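Local coordinates for manganese-binding protein (Chlamydia trachomatis, PDB 6NSI) that binds ferrous iron, manganese and nickel, preferring iron, and hands them to the membrane permease of an ABC importer, at residues F174-L179 against G188-R193. Sequence-based numbering, arbitrary orientation.
Sequences FTRRYL and GEWRSR
Arg176 lays the carbon part of its side chain over one face of the Trp190 indole, joining helix 172-178 to the 3-10 turn at 189-193 in this solute-binding protein of family 9. The turn leads from helix 182-187 into strand 194-195. The contact lies away from the metal site, the Thr175 side chain being about 13 Å from the bound iron(III). Along Arg176, CB sits over the six-membered side, with Arg176 CB 3.8 Å from Trp190 CE3. Next comes CG, placed anti to the backbone N (chi1 -167°). Arg176 CG makes the CH-pi contact, 3.5 Å from the centroid of the five-membered ring and 5° off its normal. CD then runs toward the pyrrole nitrogen, with Arg176 CD 3.7 Å from Trp190 NE1. Beyond CD the chain bends at chi3, and the guanidinium stands 67° from the indole plane instead of stacking on it; its NH1 hydrogen-bonds to the carbonyl of Asp91. Arg191 CG lies on the opposite face toward the rim, 3.3 Å above the Trp190 ring plane, and the Arg191 guanidinium has Trp190 CZ2 over its centre. Thr175 fills in at the indole edge, its CG2 4.2 Å from Trp190 CE3. The same methyl packs on Arg193, with Thr175 CG2 3.6 Å from Arg193 CB, while Thr175 OG1 hydrogen-bonds to the carbonyl O of Phe171, just ahead of the helix. Arg193 is buried, but its charged end has partners: NE hydrogen-bonds to Arg162 O and NH1 forms a salt bridge with Glu184. No hydrogen bond crosses between the two segments; the closest approach is Leu179 O to Arg193 CD, at 3.2 Å.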
ATOM      1  N   PHE A 174      -2.000   7.553   1.169  1.00 21.74           N
ATOM      2  CA  PHE A 174      -3.129   7.569   2.089  1.00 23.57           C
ATOM      3  C   PHE A 174      -3.303   8.946   2.723  1.00 26.30           C
ATOM      4  O   PHE A 174      -4.410   9.502   2.766  1.00 22.86           O
ATOM      5  CB  PHE A 174      -2.866   6.484   3.155  1.00 22.54           C
ATOM      6  CG  PHE A 174      -3.951   6.324   4.182  1.00 23.70           C
ATOM      7  CD1 PHE A 174      -3.974   7.122   5.333  1.00 19.29           C
ATOM      8  CD2 PHE A 174      -4.911   5.335   4.029  1.00 22.72           C
ATOM      9  CE1 PHE A 174      -4.957   6.960   6.278  1.00 21.00           C
ATOM     10  CE2 PHE A 174      -5.906   5.161   4.972  1.00 21.78           C
ATOM     11  CZ  PHE A 174      -5.924   5.968   6.108  1.00 18.92           C
ATOM     12  N   THR A 175      -2.206   9.497   3.244  1.00 21.29           N
ATOM     13  CA  THR A 175      -2.251  10.759   3.973  1.00 18.07           C
ATOM     14  C   THR A 175      -2.623  11.917   3.054  1.00 25.68           C
ATOM     15  O   THR A 175      -3.411  12.794   3.427  1.00 23.77           O
ATOM     16  CB  THR A 175      -0.883  11.016   4.606  1.00 22.62           C
ATOM     17  OG1 THR A 175      -0.585   9.989   5.581  1.00 20.58           O
ATOM     18  CG2 THR A 175      -0.839  12.410   5.236  1.00 20.84           C
ATOM     19  N   ARG A 176      -2.023  11.951   1.865  1.00 23.18           N
ATOM     20  CA  ARG A 176      -2.309  13.004   0.893  1.00 28.48           C
ATOM     21  C   ARG A 176      -3.777  12.976   0.456  1.00 27.10           C
ATOM     22  O   ARG A 176      -4.415  14.029   0.327  1.00 29.87           O
ATOM     23  CB  ARG A 176      -1.366  12.845  -0.311  1.00 29.05           C
ATOM     24  CG  ARG A 176      -1.322  14.048  -1.281  1.00 34.31           C
ATOM     25  CD  ARG A 176      -0.460  13.751  -2.535  1.00 32.72           C
ATOM     26  NE  ARG A 176      -0.968  12.606  -3.299  1.00 42.99           N
ATOM     27  CZ  ARG A 176      -0.467  12.170  -4.466  1.00 51.38           C
ATOM     28  NH1 ARG A 176       0.584  12.778  -5.023  1.00 53.82           N
ATOM     29  NH2 ARG A 176      -1.020  11.120  -5.086  1.00 40.31           N
ATOM     30  N   ARG A 177      -4.335  11.778   0.238  1.00 25.80           N
ATOM     31  CA  ARG A 177      -5.727  11.676  -0.193  1.00 28.16           C
ATOM     32  C   ARG A 177      -6.706  11.946   0.945  1.00 34.11           C
ATOM     33  O   ARG A 177      -7.620  12.762   0.797  1.00 29.60           O
ATOM     34  CB  ARG A 177      -6.021  10.298  -0.796  1.00 27.11           C
ATOM     35  CG  ARG A 177      -7.531  10.174  -1.170  1.00 26.42           C
ATOM     36  CD  ARG A 177      -7.799   9.157  -2.253  1.00 36.17           C
ATOM     37  NE  ARG A 177      -9.175   9.176  -2.765  1.00 33.93           N
ATOM     38  CZ  ARG A 177      -9.583   9.913  -3.805  1.00 47.13           C
ATOM     39  NH1 ARG A 177      -8.733  10.720  -4.437  1.00 36.85           N
ATOM     40  NH2 ARG A 177     -10.847   9.849  -4.229  1.00 41.45           N
ATOM     41  N   TYR A 178      -6.550  11.251   2.078  1.00 27.75           N
ATOM     42  CA  TYR A 178      -7.619  11.150   3.071  1.00 22.98           C
ATOM     43  C   TYR A 178      -7.446  12.050   4.277  1.00 22.26           C
ATOM     44  O   TYR A 178      -8.420  12.270   5.002  1.00 23.83           O
ATOM     45  CB  TYR A 178      -7.736   9.718   3.608  1.00 18.43           C
ATOM     46  CG  TYR A 178      -8.081   8.700   2.558  1.00 27.08           C
ATOM     47  CD1 TYR A 178      -9.286   8.770   1.861  1.00 26.05           C
ATOM     48  CD2 TYR A 178      -7.191   7.674   2.254  1.00 22.99           C
ATOM     49  CE1 TYR A 178      -9.600   7.836   0.887  1.00 28.27           C
ATOM     50  CE2 TYR A 178      -7.490   6.735   1.296  1.00 27.04           C
ATOM     51  CZ  TYR A 178      -8.699   6.811   0.615  1.00 30.80           C
ATOM     52  OH  TYR A 178      -8.979   5.862  -0.353  1.00 28.15           O
ATOM     53  N   LEU A 179      -6.233  12.505   4.556  1.00 22.32           N
ATOM     54  CA  LEU A 179      -5.961  13.254   5.772  1.00 23.97           C
ATOM     55  C   LEU A 179      -5.705  14.726   5.501  1.00 26.90           C
ATOM     56  O   LEU A 179      -5.539  15.504   6.454  1.00 26.46           O
ATOM     57  CB  LEU A 179      -4.760  12.636   6.517  1.00 17.49           C
ATOM     58  CG  LEU A 179      -4.979  11.235   7.110  1.00 19.38           C
ATOM     59  CD1 LEU A 179      -3.749  10.764   7.897  1.00 21.82           C
ATOM     60  CD2 LEU A 179      -6.228  11.162   7.974  1.00 16.47           C
ATOM     61  N   GLY A 188       1.507  21.157  -1.177  1.00 48.45           N
ATOM     62  CA  GLY A 188       2.460  20.192  -0.679  1.00 40.12           C
ATOM     63  C   GLY A 188       2.613  20.179   0.829  1.00 46.36           C
ATOM     64  O   GLY A 188       3.378  19.348   1.357  1.00 37.94           O
ATOM     65  N   GLU A 189       1.907  21.055   1.550  1.00 40.29           N
ATOM     66  CA  GLU A 189       1.981  21.006   3.005  1.00 46.12           C
ATOM     67  C   GLU A 189       1.220  19.826   3.597  1.00 31.95           C
ATOM     68  O   GLU A 189       1.198  19.688   4.822  1.00 32.67           O
ATOM     69  CB  GLU A 189       1.485  22.327   3.599  1.00 47.96           C
ATOM     70  CG  GLU A 189       2.607  23.364   3.679  1.00 56.93           C
ATOM     71  CD  GLU A 189       2.108  24.794   3.757  1.00 71.03           C
ATOM     72  OE1 GLU A 189       0.899  25.007   4.034  1.00 76.56           O
ATOM     73  OE2 GLU A 189       2.938  25.707   3.529  1.00 69.30           O
ATOM     74  N   TRP A 190       0.590  18.995   2.759  1.00 31.71           N
ATOM     75  CA  TRP A 190       0.050  17.728   3.224  1.00 29.56           C
ATOM     76  C   TRP A 190       1.128  16.875   3.881  1.00 28.20           C
ATOM     77  O   TRP A 190       0.834  16.106   4.800  1.00 24.23           O
ATOM     78  CB  TRP A 190      -0.582  16.970   2.051  1.00 29.07           C
ATOM     79  CG  TRP A 190       0.403  16.455   1.037  1.00 30.24           C
ATOM     80  CD1 TRP A 190       0.759  17.056  -0.137  1.00 30.16           C
ATOM     81  CD2 TRP A 190       1.166  15.231   1.107  1.00 32.92           C
ATOM     82  NE1 TRP A 190       1.685  16.283  -0.806  1.00 34.16           N
ATOM     83  CE2 TRP A 190       1.951  15.160  -0.063  1.00 36.45           C
ATOM     84  CE3 TRP A 190       1.254  14.189   2.042  1.00 29.81           C
ATOM     85  CZ2 TRP A 190       2.821  14.092  -0.321  1.00 36.18           C
ATOM     86  CZ3 TRP A 190       2.126  13.125   1.782  1.00 27.90           C
ATOM     87  CH2 TRP A 190       2.896  13.091   0.614  1.00 29.99           C
ATOM     88  N   ARG A 191       2.379  17.008   3.427  1.00 29.63           N
ATOM     89  CA  ARG A 191       3.482  16.211   3.960  1.00 30.11           C
ATOM     90  C   ARG A 191       3.700  16.444   5.449  1.00 27.36           C
ATOM     91  O   ARG A 191       4.233  15.567   6.130  1.00 29.51           O
ATOM     92  CB  ARG A 191       4.761  16.514   3.178  1.00 35.52           C
ATOM     93  CG  ARG A 191       4.813  15.886   1.802  1.00 38.94           C
ATOM     94  CD  ARG A 191       6.254  15.655   1.398  1.00 53.30           C
ATOM     95  NE  ARG A 191       6.432  14.549   0.462  1.00 47.88           N
ATOM     96  CZ  ARG A 191       6.440  14.689  -0.865  1.00 59.94           C
ATOM     97  NH1 ARG A 191       6.255  15.891  -1.408  1.00 52.53           N
ATOM     98  NH2 ARG A 191       6.623  13.626  -1.649  1.00 49.13           N
ATOM     99  N   SER A 192       3.274  17.592   5.982  1.00 25.24           N
ATOM    100  CA  SER A 192       3.338  17.778   7.432  1.00 29.52           C
ATOM    101  C   SER A 192       2.490  16.756   8.190  1.00 24.71           C
ATOM    102  O   SER A 192       2.698  16.555   9.398  1.00 23.26           O
ATOM    103  CB  SER A 192       2.884  19.196   7.792  1.00 32.27           C
ATOM    104  OG  SER A 192       1.463  19.247   7.811  1.00 37.93           O
ATOM    105  N   ARG A 193       1.557  16.081   7.514  1.00 21.43           N
ATOM    106  CA  ARG A 193       0.583  15.226   8.189  1.00 21.85           C
ATOM    107  C   ARG A 193       1.018  13.771   8.394  1.00 19.62           C
ATOM    108  O   ARG A 193       0.257  12.998   8.992  1.00 17.64           O
ATOM    109  CB  ARG A 193      -0.742  15.268   7.420  1.00 22.53           C
ATOM    110  CG  ARG A 193      -1.163  16.705   7.071  1.00 27.29           C
ATOM    111  CD  ARG A 193      -2.669  16.840   7.031  1.00 30.25           C
ATOM    112  NE  ARG A 193      -3.063  17.029   8.406  1.00 48.19           N
ATOM    113  CZ  ARG A 193      -3.535  18.158   8.900  1.00 33.82           C
ATOM    114  NH1 ARG A 193      -3.729  19.191   8.112  1.00 39.58           N
ATOM    115  NH2 ARG A 193      -3.810  18.228  10.194  1.00 30.39           N
TER